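Local coordinates for histidine phosphotransfer protein (Medicago truncatula, PDB 4G78) that probably relays phosphoryl groups between cytokinin sensor histidine kinases and response regulators through an active histidine in a helical bundle, at residues H8-D13 with F135-E140; R12-A17 with K128-Y133; H78-K83 with T100-C105; G84-A87 with R93-N96. One frame throughout, in Å; residues are numbered along the deposited sequence. Where two conformers were deposited one is given.

Overall arrangement
The four contacts form two pairs along a mainly helical chain; interaction 4 lies near its centre, interactions 1 and 3 towards opposite ends. Interactions 1 and 2 are consecutive steps along one seam, helix 6-20 on helix 110-145; they share Arg12 and Asp13, and their centres are about 8 Å apart. Interactions 3 and 4 follow helix 72-89 as it meets first helix 101-106 and then helix 92-99, with centres about 10 Å apart and Lys83 CG packed on Lys95 O between them. His80, the predicted phosphorylation site, belongs to interaction 3. That site is remote from the N-terminal seam: the centres of interactions 1 and 3 lie about 34 Å apart.

Interaction 1: H8-D13 with F135-E140; sequences HRKLRD and FKLQQE
Leu11 meets Gln138 at the aliphatic CG rather than at the flat amide. The Arg12 guanidinium, another flat group, folds back over its own helix: His8 O sits 3.7 Å above its plane, over the centre, and Arg9 N lies on the same face nearer the rim, while NH1 bonds to the carbonyl of Ala3. Between the helices, in the conformer described, Leu11 CD2 comes 3.7 Å from Gln138 CG, the two side chains crossing at about a right angle. Leu137 CG is anti to its carbonyl carbon (chi1 -65°), which carries CD1 to 3.8 Å from Leu11 CA and against Lys10 CG, beyond which the lysine chain bends away. No hydrogen bond spans the two segments; the salt bridge from Lys136 NZ to Glu140 OE2, 2.7 Å, runs along one helix. The segments run nearly antiparallel, at 149° with axes 9.5 Å apart. Helix 6-20 thus lies along the C-terminal half of helix 110-145, Leu11 also resting on Leu134 and Ile141, while Phe135 and Gln138 turn to Ile44 of helix 41-66.

Interaction 2: R12-A17 with K128-Y133; sequences RDHEAA and KNNLKY
The aromatic pair of His14 and Tyr133, with Asn130 beside it, pins the N-terminal helix 6-20 to the long helix 110-145 of this HPt protein. In the conformer described, the imidazole of His14 points at the partner helix because its CG is anti to the backbone N (chi1 175°), and NE2 donates to Asn130 O at 2.8 Å. The bond is nearly straight, 168° at the hydrogen, and the oxygen lies close to the ring plane, although the donor is tilted from the plane of the carbonyl. Next to it, His14 CE1 faces Asn130 OD1 at 3.2 Å, while the amide nitrogen of that asparagine is engaged by Leu126 O. Tyr133 supplies the T-shaped (edge-to-face) partner: its edge is turned to one face of His14, with CD2 3.5 Å above the imidazole plane over the centre, ring centroids 4.8 Å apart and planes at 79°. At its far end Tyr133 OH probably hydrogen-bonds to Lys10 NZ. A serine in place of Tyr133 would probably leave that imidazole face without its aromatic cover and the Lys10 ammonium without its phenol mate. Because NE2 donates here, it must carry a hydrogen. Whether the ring is neutral or charged stays open, but the carbonyl and the Asn130 side-chain oxygen close to CE1 would probably stabilise positive charge on it.

Interaction 3: H78-K83 with T100-C105; sequences HAHQQK and TFRNFC
Both His80 and Arg102 hold CG opposite the backbone N (chi1 -167° in Arg102), which leads the two side chains into the same gap between their helices, and a bend at chi3 of Arg102 (-115°) then brings the guanidinium up to the histidine. Arg102 NH1 comes 3.6 Å from His80 CD2. The carbon lies at the edge of the guanidinium, near its plane, and the two planes stand 76° apart; the approach is therefore not a stacked one. Arg102 NH2 has its main partner in Asp76, a salt bridge from the same helix as His80 that holds the guanidinium in position. His80 is predicted to be the phosphoryl acceptor, and the run from His80 through Gln81, Gln82 and Lys83 to the following glycine matches the signature of plant HPt proteins, carried on a helix of the bundle. Lys83 NZ and Arg102 NH1 come within 4.5 Å of each other and share a water that accepts from both, at 2.6 Å from Lys83 NZ and 3.2 Å from Arg102 NH1. Two positive groups next to the predicted site are consistent with a surface suited to a phosphoryl group. Deeper in, Ala79 CB rests 3.6 Å from Phe101 CB and also touches CG and CD2 of that ring, which packs onward against Met61 and Ile75.

Interaction 4: G84-A87 with R93-N96; sequences GSSA and RVKN
Lys95 leaves its helix toward Ser86, and its CB lies 3.8 Å from Ser86 CB. A first torsion of 165° places CG beside the carbonyl carbon, and the chain runs on past the serine until CD comes 4.1 Å from Ala87 CB. A turn at chi4 (-83°) then takes the tip away from the partner helix, and NZ ends 2.9 Å from Asn96 OD1 in a hydrogen bond to its own neighbour in sequence, the donor tilted 20° from the carbonyl plane. Helices 72-89 and 92-99 are joined by only a short connection, and small residues on the first, in the Gly-Ser-Ser-Ala run that follows the helical turn carrying His80, the predicted phosphorylation site, let the backbones come close: the CA atoms of Ser86 and Lys95 are 5.1 Å apart. An alanine at Lys95 is likely to strip the methylene packing from Ala87 CB and to deprive Asn96 OD1 of its ammonium donor. Towards the interior, Ser86 OG meets Val94 CG1 at 3.2 Å. That hydroxyl is turned back along its own helix, where it bonds to Gln82 O one turn earlier, so its polarity is satisfied there and it can lie against a methyl group. Val94 also packs on Leu120 and Leu127 of helix 110-145, and Ser86 rests on Phe50 of helix 41-66.

Interaction 1: H8-D13 with F135-E140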
loop_
_atom_site.group_PDB
_atom_site.type_symbol
_atom_site.label_atom_id
_atom_site.label_comp_id
_atom_site.label_asym_id
_atom_site.label_seq_id
_atom_site.Cartn_x
_atom_site.Cartn_y
_atom_site.Cartn_z
ATOM N N HIS A 8 -7.623 -21.337 -4.872
ATOM C CA HIS A 8 -8.735 -20.459 -4.937
ATOM C C HIS A 8 -9.250 -20.061 -3.553
ATOM O O HIS A 8 -9.566 -18.909 -3.293
ATOM C CB HIS A 8 -9.873 -21.037 -5.750
ATOM C CG HIS A 8 -9.624 -21.056 -7.268
ATOM N ND1 HIS A 8 -8.778 -21.903 -7.844
ATOM C CD2 HIS A 8 -10.154 -20.296 -8.215
ATOM C CE1 HIS A 8 -8.813 -21.675 -9.188
ATOM N NE2 HIS A 8 -9.659 -20.708 -9.422
ATOM N N ARG A 9 -9.352 -21.042 -2.666
ATOM C CA ARG A 9 -9.794 -20.786 -1.304
ATOM C C ARG A 9 -8.796 -19.883 -0.586
ATOM O O ARG A 9 -9.189 -18.949 0.103
ATOM C CB ARG A 9 -9.985 -22.079 -0.512
ATOM C CG ARG A 9 -11.177 -22.905 -0.957
ATOM C CD ARG A 9 -11.404 -24.082 -0.003
ATOM N NE ARG A 9 -10.718 -25.268 -0.481
ATOM C CZ ARG A 9 -9.675 -25.836 0.096
ATOM N NH1 ARG A 9 -9.142 -25.331 1.196
ATOM N NH2 ARG A 9 -9.163 -26.914 -0.461
ATOM N N LYS A 10 -7.508 -20.156 -0.739
ATOM C CA LYS A 10 -6.507 -19.341 -0.054
ATOM C C LYS A 10 -6.560 -17.904 -0.554
ATOM O O LYS A 10 -6.442 -16.953 0.235
ATOM C CB LYS A 10 -5.118 -19.932 -0.173
ATOM C CG LYS A 10 -4.050 -19.147 0.578
ATOM C CD LYS A 10 -4.172 -19.031 2.052
ATOM C CE LYS A 10 -3.960 -20.321 2.772
ATOM N NZ LYS A 10 -2.552 -20.755 2.701
ATOM N N LEU A 11 -6.685 -17.718 -1.871
ATOM C CA LEU A 11 -6.735 -16.379 -2.411
ATOM C C LEU A 11 -7.918 -15.623 -1.854
ATOM O O LEU A 11 -7.792 -14.471 -1.385
ATOM C CB LEU A 11 -6.759 -16.433 -3.927
ATOM C CG LEU A 11 -6.910 -15.099 -4.648
ATOM C CD1 LEU A 11 -5.855 -14.090 -4.218
ATOM C CD2 LEU A 11 -6.888 -15.331 -6.118
ATOM N N ARG A 12 -9.123 -16.242 -1.887
ATOM C CA ARG A 12 -10.294 -15.536 -1.383
ATOM C C ARG A 12 -10.123 -15.262 0.122
ATOM O O ARG A 12 -10.531 -14.180 0.590
ATOM C CB ARG A 12 -11.565 -16.367 -1.638
ATOM C CG ARG A 12 -11.967 -16.427 -3.083
ATOM C CD ARG A 12 -13.344 -17.070 -3.282
ATOM N NE ARG A 12 -13.418 -18.417 -2.902
ATOM C CZ ARG A 12 -13.281 -19.509 -3.652
ATOM N NH1 ARG A 12 -12.987 -19.422 -4.939
ATOM N NH2 ARG A 12 -13.389 -20.703 -3.084
ATOM N N ASP A 13 -9.613 -16.206 0.875
ATOM C CA ASP A 13 -9.481 -16.061 2.323
ATOM C C ASP A 13 -8.463 -14.958 2.675
ATOM O O ASP A 13 -8.692 -14.130 3.547
ATOM C CB ASP A 13 -9.065 -17.362 2.966
ATOM C CG ASP A 13 -10.174 -18.424 2.983
ATOM O OD1 ASP A 13 -11.336 -18.053 2.836
ATOM O OD2 ASP A 13 -9.795 -19.612 3.176
ATOM N N PHE A 135 -0.866 -11.700 -5.212
ATOM C CA PHE A 135 -0.518 -11.779 -6.610
ATOM C C PHE A 135 0.141 -13.109 -6.957
ATOM O O PHE A 135 -0.075 -13.654 -8.045
ATOM C CB PHE A 135 0.406 -10.610 -6.976
ATOM C CG PHE A 135 -0.212 -9.239 -6.761
ATOM C CD1 PHE A 135 -1.576 -9.019 -6.777
ATOM C CD2 PHE A 135 0.644 -8.149 -6.579
ATOM C CE1 PHE A 135 -2.127 -7.748 -6.646
ATOM C CE2 PHE A 135 0.093 -6.856 -6.435
ATOM C CZ PHE A 135 -1.273 -6.691 -6.458
ATOM N N LYS A 136 0.925 -13.677 -6.015
ATOM C CA LYS A 136 1.515 -15.008 -6.238
ATOM C C LYS A 136 0.420 -16.027 -6.472
ATOM O O LYS A 136 0.491 -16.842 -7.397
ATOM C CB LYS A 136 2.358 -15.397 -4.984
ATOM C CG LYS A 136 2.990 -16.833 -5.080
ATOM C CD LYS A 136 3.713 -17.177 -3.763
ATOM C CE LYS A 136 4.521 -18.404 -3.790
ATOM N NZ LYS A 136 3.771 -19.643 -3.758
ATOM N N LEU A 137 -0.594 -16.016 -5.614
ATOM C CA LEU A 137 -1.681 -16.977 -5.747
ATOM C C LEU A 137 -2.429 -16.759 -7.067
ATOM O O LEU A 137 -2.779 -17.726 -7.755
ATOM C CB LEU A 137 -2.649 -16.826 -4.572
ATOM C CG LEU A 137 -2.035 -17.182 -3.186
ATOM C CD1 LEU A 137 -2.953 -16.664 -2.089
ATOM C CD2 LEU A 137 -1.817 -18.695 -3.081
ATOM N N GLN A 138 -2.703 -15.504 -7.425
ATOM C CA GLN A 138 -3.403 -15.223 -8.677
ATOM C C GLN A 138 -2.627 -15.762 -9.850
ATOM O O GLN A 138 -3.204 -16.333 -10.803
ATOM C CB GLN A 138 -3.552 -13.725 -8.925
ATOM C CG GLN A 138 -4.585 -13.169 -8.022
ATOM C CD GLN A 138 -4.835 -11.697 -8.121
ATOM O OE1 GLN A 138 -5.827 -11.187 -7.555
ATOM N NE2 GLN A 138 -3.962 -10.960 -8.720
ATOM N N GLN A 139 -1.321 -15.585 -9.849
ATOM C CA GLN A 139 -0.457 -16.041 -10.925
ATOM C C GLN A 139 -0.459 -17.580 -11.049
ATOM O O GLN A 139 -0.418 -18.127 -12.102
ATOM C CB GLN A 139 0.931 -15.456 -10.794
ATOM C CG GLN A 139 0.900 -13.931 -11.059
ATOM C CD GLN A 139 0.271 -13.494 -12.328
ATOM O OE1 GLN A 139 0.388 -13.988 -13.415
ATOM N NE2 GLN A 139 -0.522 -12.477 -11.954
ATOM N N GLU A 140 -0.444 -18.237 -9.858
ATOM C CA GLU A 140 -0.467 -19.696 -9.873
ATOM C C GLU A 140 -1.798 -20.215 -10.440
ATOM O O GLU A 140 -1.821 -21.211 -11.164
ATOM C CB GLU A 140 -0.211 -20.245 -8.487
ATOM C CG GLU A 140 1.211 -20.030 -8.036
ATOM C CD GLU A 140 1.480 -20.451 -6.622
ATOM O OE1 GLU A 140 0.587 -20.957 -5.946
ATOM O OE2 GLU A 140 2.681 -20.274 -6.201
#

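Interaction 2: R12-A17 with K128-Y133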
loop_
_atom_site.group_PDB
_atom_site.type_symbol
_atom_site.label_atom_id
_atom_site.label_comp_id
_atom_site.label_asym_id
_atom_site.label_seq_id
_atom_site.Cartn_x
_atom_site.Cartn_y
_atom_site.Cartn_z
ATOM N N ARG A 12 -9.123 -16.242 -1.887
ATOM C CA ARG A 12 -10.294 -15.536 -1.383
ATOM C C ARG A 12 -10.123 -15.262 0.122
ATOM O O ARG A 12 -10.531 -14.180 0.590
ATOM C CB ARG A 12 -11.565 -16.367 -1.638
ATOM C CG ARG A 12 -11.967 -16.427 -3.083
ATOM C CD ARG A 12 -13.344 -17.070 -3.282
ATOM N NE ARG A 12 -13.418 -18.417 -2.902
ATOM C CZ ARG A 12 -13.281 -19.509 -3.652
ATOM N NH1 ARG A 12 -12.987 -19.422 -4.939
ATOM N NH2 ARG A 12 -13.389 -20.703 -3.084
ATOM N N ASP A 13 -9.613 -16.206 0.875
ATOM C CA ASP A 13 -9.481 -16.061 2.323
ATOM C C ASP A 13 -8.463 -14.958 2.675
ATOM O O ASP A 13 -8.692 -14.130 3.547
ATOM C CB ASP A 13 -9.065 -17.362 2.966
ATOM C CG ASP A 13 -10.174 -18.424 2.983
ATOM O OD1 ASP A 13 -11.336 -18.053 2.836
ATOM O OD2 ASP A 13 -9.795 -19.612 3.176
ATOM N N HIS A 14 -7.318 -14.986 1.969
ATOM C CA HIS A 14 -6.260 -13.996 2.239
ATOM C C HIS A 14 -6.730 -12.586 1.882
ATOM O O HIS A 14 -6.513 -11.641 2.621
ATOM C CB HIS A 14 -5.063 -14.437 1.408
ATOM C CG HIS A 14 -3.946 -13.405 1.517
ATOM N ND1 HIS A 14 -3.259 -13.168 2.669
ATOM C CD2 HIS A 14 -3.436 -12.572 0.579
ATOM C CE1 HIS A 14 -2.378 -12.202 2.477
ATOM N NE2 HIS A 14 -2.431 -11.829 1.211
ATOM N N GLU A 15 -7.341 -12.489 0.706
ATOM C CA GLU A 15 -7.858 -11.119 0.347
ATOM C C GLU A 15 -8.903 -10.656 1.337
ATOM O O GLU A 15 -8.866 -9.495 1.738
ATOM C CB GLU A 15 -8.417 -11.183 -1.057
ATOM C CG GLU A 15 -8.861 -9.865 -1.611
ATOM C CD GLU A 15 -9.381 -10.068 -3.029
ATOM O OE1 GLU A 15 -8.560 -10.147 -3.919
ATOM O OE2 GLU A 15 -10.584 -10.282 -3.228
ATOM N N ALA A 16 -9.846 -11.531 1.695
ATOM C CA ALA A 16 -10.862 -11.117 2.652
ATOM C C ALA A 16 -10.218 -10.710 3.993
ATOM O O ALA A 16 -10.701 -9.778 4.639
ATOM C CB ALA A 16 -11.883 -12.223 2.864
ATOM N N ALA A 17 -9.186 -11.430 4.406
ATOM C CA ALA A 17 -8.495 -11.080 5.661
ATOM C C ALA A 17 -7.856 -9.705 5.546
ATOM O O ALA A 17 -7.864 -8.929 6.510
ATOM C CB ALA A 17 -7.471 -12.137 5.996
ATOM N N LYS A 128 2.762 -4.397 1.312
ATOM C CA LYS A 128 3.453 -4.912 0.122
ATOM C C LYS A 128 3.598 -6.418 0.222
ATOM O O LYS A 128 3.354 -7.151 -0.748
ATOM C CB LYS A 128 4.802 -4.226 -0.033
ATOM C CG LYS A 128 5.549 -4.712 -1.248
ATOM C CD LYS A 128 6.803 -3.975 -1.537
ATOM C CE LYS A 128 7.463 -4.339 -2.825
ATOM N NZ LYS A 128 8.830 -3.814 -2.944
ATOM N N ASN A 129 4.026 -6.929 1.387
ATOM C CA ASN A 129 4.213 -8.395 1.517
ATOM C C ASN A 129 2.870 -9.132 1.360
ATOM O O ASN A 129 2.833 -10.194 0.692
ATOM C CB ASN A 129 4.854 -8.711 2.797
ATOM C CG ASN A 129 6.343 -8.296 2.751
ATOM O OD1 ASN A 129 6.972 -8.134 1.704
ATOM N ND2 ASN A 129 6.842 -8.145 3.915
ATOM N N ASN A 130 1.827 -8.603 1.917
ATOM C CA ASN A 130 0.500 -9.258 1.803
ATOM C C ASN A 130 -0.000 -9.182 0.350
ATOM O O ASN A 130 -0.578 -10.178 -0.138
ATOM C CB ASN A 130 -0.467 -8.683 2.786
ATOM C CG ASN A 130 -0.341 -9.265 4.181
ATOM O OD1 ASN A 130 -0.540 -10.451 4.366
ATOM N ND2 ASN A 130 0.030 -8.510 5.152
ATOM N N LEU A 131 0.169 -8.074 -0.346
ATOM C CA LEU A 131 -0.217 -7.995 -1.733
ATOM C C LEU A 131 0.599 -8.895 -2.607
ATOM O O LEU A 131 0.078 -9.538 -3.527
ATOM C CB LEU A 131 -0.115 -6.558 -2.283
ATOM C CG LEU A 131 -1.228 -5.639 -1.811
ATOM C CD1 LEU A 131 -0.909 -4.216 -2.280
ATOM C CD2 LEU A 131 -2.596 -6.139 -2.264
ATOM N N LYS A 132 1.912 -9.001 -2.377
ATOM C CA LYS A 132 2.742 -9.901 -3.160
ATOM C C LYS A 132 2.227 -11.320 -3.039
ATOM O O LYS A 132 2.273 -12.096 -4.004
ATOM C CB LYS A 132 4.218 -9.776 -2.745
ATOM C CG LYS A 132 4.921 -8.576 -3.385
ATOM C CD LYS A 132 6.447 -8.602 -3.189
ATOM C CE LYS A 132 7.128 -8.573 -4.554
ATOM N NZ LYS A 132 8.181 -7.481 -4.620
ATOM N N TYR A 133 1.772 -11.717 -1.867
ATOM C CA TYR A 133 1.182 -13.068 -1.696
ATOM C C TYR A 133 -0.091 -13.223 -2.475
ATOM O O TYR A 133 -0.299 -14.238 -3.165
ATOM C CB TYR A 133 1.018 -13.325 -0.208
ATOM C CG TYR A 133 0.520 -14.723 0.096
ATOM C CD1 TYR A 133 1.208 -15.854 -0.381
ATOM C CD2 TYR A 133 -0.586 -14.961 0.871
ATOM C CE1 TYR A 133 0.745 -17.125 -0.095
ATOM C CE2 TYR A 133 -0.994 -16.248 1.165
ATOM C CZ TYR A 133 -0.315 -17.336 0.659
ATOM O OH TYR A 133 -0.772 -18.588 0.980
#

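Interaction 3: H78-K83 with T100-C105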
loop_
_atom_site.group_PDB
_atom_site.type_symbol
_atom_site.label_atom_id
_atom_site.label_comp_id
_atom_site.label_asym_id
_atom_site.label_seq_id
_atom_site.Cartn_x
_atom_site.Cartn_y
_atom_site.Cartn_z
ATOM N N HIS A 78 5.609 15.476 1.787
ATOM C CA HIS A 78 5.802 14.065 1.444
ATOM C C HIS A 78 4.646 13.218 1.985
ATOM O O HIS A 78 4.141 12.336 1.326
ATOM C CB HIS A 78 7.141 13.512 1.958
ATOM C CG HIS A 78 8.359 13.973 1.320
ATOM N ND1 HIS A 78 8.544 13.975 -0.046
ATOM C CD2 HIS A 78 9.559 14.372 1.889
ATOM C CE1 HIS A 78 9.797 14.449 -0.292
ATOM N NE2 HIS A 78 10.419 14.723 0.892
ATOM N N ALA A 79 4.277 13.463 3.235
ATOM C CA ALA A 79 3.188 12.682 3.857
ATOM C C ALA A 79 1.887 12.896 3.069
ATOM O O ALA A 79 1.144 11.937 2.857
ATOM C CB ALA A 79 3.002 13.053 5.294
ATOM N N HIS A 80 1.603 14.133 2.633
ATOM C CA HIS A 80 0.431 14.410 1.872
ATOM C C HIS A 80 0.450 13.736 0.540
ATOM O O HIS A 80 -0.565 13.166 0.056
ATOM C CB HIS A 80 0.303 15.944 1.698
ATOM C CG HIS A 80 -0.893 16.387 0.944
ATOM N ND1 HIS A 80 -0.996 16.807 -0.418
ATOM C CD2 HIS A 80 -2.147 16.429 1.465
ATOM C CE1 HIS A 80 -2.269 17.038 -0.629
ATOM N NE2 HIS A 80 -3.025 16.802 0.499
ATOM N N GLN A 81 1.588 13.737 -0.146
ATOM C CA GLN A 81 1.725 13.040 -1.412
ATOM C C GLN A 81 1.478 11.559 -1.223
ATOM O O GLN A 81 0.771 10.918 -2.010
ATOM C CB GLN A 81 3.044 13.337 -2.089
ATOM C CG GLN A 81 3.382 12.458 -3.301
ATOM C CD GLN A 81 2.551 12.843 -4.499
ATOM O OE1 GLN A 81 2.152 14.009 -4.692
ATOM N NE2 GLN A 81 2.315 11.821 -5.380
ATOM N N GLN A 82 2.109 10.952 -0.201
ATOM C CA GLN A 82 1.898 9.520 0.040
ATOM C C GLN A 82 0.468 9.225 0.406
ATOM O O GLN A 82 -0.054 8.152 0.055
ATOM C CB GLN A 82 2.875 9.026 1.103
ATOM C CG GLN A 82 2.844 7.523 1.286
ATOM C CD GLN A 82 3.267 6.755 0.077
ATOM O OE1 GLN A 82 4.178 7.162 -0.656
ATOM N NE2 GLN A 82 2.645 5.595 -0.200
ATOM N N LYS A 83 -0.207 10.113 1.105
ATOM C CA LYS A 83 -1.608 9.890 1.445
ATOM C C LYS A 83 -2.429 9.722 0.174
ATOM O O LYS A 83 -3.234 8.801 0.060
ATOM C CB LYS A 83 -2.125 11.066 2.269
ATOM C CG LYS A 83 -3.497 10.796 2.864
ATOM C CD LYS A 83 -4.106 12.076 3.385
ATOM C CE LYS A 83 -3.475 12.657 4.573
ATOM N NZ LYS A 83 -4.392 13.679 5.196
ATOM N N THR A 100 -1.382 11.244 9.978
ATOM C CA THR A 100 -0.890 11.583 11.305
ATOM C C THR A 100 0.285 12.534 11.329
ATOM O O THR A 100 0.593 13.048 12.416
ATOM C CB THR A 100 -0.604 10.352 12.100
ATOM O OG1 THR A 100 0.583 9.676 11.560
ATOM C CG2 THR A 100 -1.718 9.366 12.222
ATOM N N PHE A 101 0.978 12.793 10.222
ATOM C CA PHE A 101 2.176 13.587 10.246
ATOM C C PHE A 101 1.857 15.047 10.414
ATOM O O PHE A 101 2.670 15.765 11.058
ATOM C CB PHE A 101 2.929 13.474 8.898
ATOM C CG PHE A 101 3.749 12.212 8.780
ATOM C CD1 PHE A 101 5.086 12.239 9.112
ATOM C CD2 PHE A 101 3.147 11.032 8.352
ATOM C CE1 PHE A 101 5.843 11.033 8.939
ATOM C CE2 PHE A 101 3.900 9.908 8.144
ATOM C CZ PHE A 101 5.219 9.922 8.409
ATOM N N ARG A 102 0.787 15.580 9.869
ATOM C CA ARG A 102 0.621 17.037 9.742
ATOM C C ARG A 102 0.712 17.679 11.115
ATOM O O ARG A 102 1.371 18.708 11.271
ATOM C CB ARG A 102 -0.718 17.315 9.064
ATOM C CG ARG A 102 -0.918 18.748 8.585
ATOM C CD ARG A 102 -1.886 18.765 7.400
ATOM N NE ARG A 102 -1.250 19.201 6.173
ATOM C CZ ARG A 102 -1.217 18.555 5.024
ATOM N NH1 ARG A 102 -1.790 17.367 4.883
ATOM N NH2 ARG A 102 -0.593 19.097 3.981
ATOM N N ASN A 103 -0.011 17.048 11.989
ATOM C CA ASN A 103 0.000 17.667 13.345
ATOM C C ASN A 103 1.436 17.841 13.828
ATOM O O ASN A 103 1.788 18.888 14.404
ATOM C CB ASN A 103 -0.832 16.714 14.214
ATOM C CG ASN A 103 -1.115 17.160 15.630
ATOM O OD1 ASN A 103 -0.456 18.018 16.223
ATOM N ND2 ASN A 103 -2.145 16.587 16.229
ATOM N N PHE A 104 2.316 16.907 13.790
ATOM C CA PHE A 104 3.691 17.000 14.260
ATOM C C PHE A 104 4.557 17.923 13.412
ATOM O O PHE A 104 5.426 18.558 13.972
ATOM C CB PHE A 104 4.205 15.625 14.260
ATOM C CG PHE A 104 3.574 14.735 15.327
ATOM C CD1 PHE A 104 3.641 15.054 16.655
ATOM C CD2 PHE A 104 2.912 13.591 14.914
ATOM C CE1 PHE A 104 3.149 14.212 17.656
ATOM C CE2 PHE A 104 2.457 12.738 15.896
ATOM C CZ PHE A 104 2.493 13.048 17.240
ATOM N N CYS A 105 4.280 17.944 12.131
ATOM C CA CYS A 105 5.029 18.839 11.261
ATOM C C CYS A 105 4.706 20.275 11.631
ATOM O O CYS A 105 5.611 21.114 11.736
ATOM C CB CYS A 105 4.718 18.582 9.788
ATOM S SG CYS A 105 5.382 17.056 9.202
HETATM O O HOH W 1 -3.107 15.215 6.890
#

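Interaction 4: G84-A87 with R93-N96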
loop_
_atom_site.group_PDB
_atom_site.type_symbol
_atom_site.label_atom_id
_atom_site.label_comp_id
_atom_site.label_asym_id
_atom_site.label_seq_id
_atom_site.Cartn_x
_atom_site.Cartn_y
_atom_site.Cartn_z
ATOM N N GLY A 84 -2.257 10.651 -0.791
ATOM C CA GLY A 84 -3.040 10.593 -2.003
ATOM C C GLY A 84 -2.672 9.369 -2.857
ATOM O O GLY A 84 -3.535 8.748 -3.477
ATOM N N SER A 85 -1.403 9.019 -2.891
ATOM C CA SER A 85 -0.974 7.850 -3.631
ATOM C C SER A 85 -1.613 6.584 -3.028
ATOM O O SER A 85 -2.113 5.704 -3.731
ATOM C CB SER A 85 0.541 7.768 -3.567
ATOM O OG SER A 85 1.086 6.664 -4.161
ATOM N N SER A 86 -1.609 6.508 -1.697
ATOM C CA SER A 86 -2.197 5.374 -0.991
ATOM C C SER A 86 -3.674 5.282 -1.230
ATOM O O SER A 86 -4.241 4.215 -1.428
ATOM C CB SER A 86 -1.846 5.495 0.484
ATOM O OG SER A 86 -0.469 5.514 0.723
ATOM N N ALA A 87 -4.363 6.441 -1.203
ATOM C CA ALA A 87 -5.772 6.478 -1.512
ATOM C C ALA A 87 -6.050 6.019 -2.926
ATOM O O ALA A 87 -7.128 5.376 -3.148
ATOM C CB ALA A 87 -6.313 7.894 -1.362
ATOM N N ARG A 93 -4.636 1.402 5.584
ATOM C CA ARG A 93 -3.806 1.617 6.773
ATOM C C ARG A 93 -2.648 2.527 6.467
ATOM O O ARG A 93 -2.269 3.379 7.293
ATOM C CB ARG A 93 -3.398 0.301 7.412
ATOM C CG ARG A 93 -4.460 -0.290 8.321
ATOM C CD ARG A 93 -4.307 -1.771 8.577
ATOM N NE ARG A 93 -3.076 -2.082 9.301
ATOM C CZ ARG A 93 -2.881 -3.236 9.953
ATOM N NH1 ARG A 93 -3.842 -4.120 10.055
ATOM N NH2 ARG A 93 -1.695 -3.467 10.500
ATOM N N VAL A 94 -2.019 2.394 5.290
ATOM C CA VAL A 94 -0.922 3.288 4.911
ATOM C C VAL A 94 -1.450 4.718 4.819
ATOM O O VAL A 94 -0.838 5.662 5.351
ATOM C CB VAL A 94 -0.256 2.815 3.617
ATOM C CG1 VAL A 94 0.797 3.845 3.163
ATOM C CG2 VAL A 94 0.376 1.452 3.739
ATOM N N LYS A 95 -2.588 4.915 4.133
ATOM C CA LYS A 95 -3.177 6.241 3.985
ATOM C C LYS A 95 -3.411 6.876 5.347
ATOM O O LYS A 95 -3.135 8.079 5.545
ATOM C CB LYS A 95 -4.497 6.110 3.194
ATOM C CG LYS A 95 -5.385 7.323 3.258
ATOM C CD LYS A 95 -6.704 7.103 2.594
ATOM C CE LYS A 95 -7.838 7.870 3.155
ATOM N NZ LYS A 95 -8.512 7.287 4.347
ATOM N N ASN A 96 -3.947 6.093 6.280
ATOM C CA ASN A 96 -4.323 6.680 7.535
ATOM C C ASN A 96 -3.093 7.052 8.330
ATOM O O ASN A 96 -3.069 8.112 8.981
ATOM C CB ASN A 96 -5.313 5.763 8.213
ATOM C CG ASN A 96 -6.668 5.714 7.444
ATOM O OD1 ASN A 96 -7.023 6.732 6.738
ATOM N ND2 ASN A 96 -7.388 4.670 7.554
#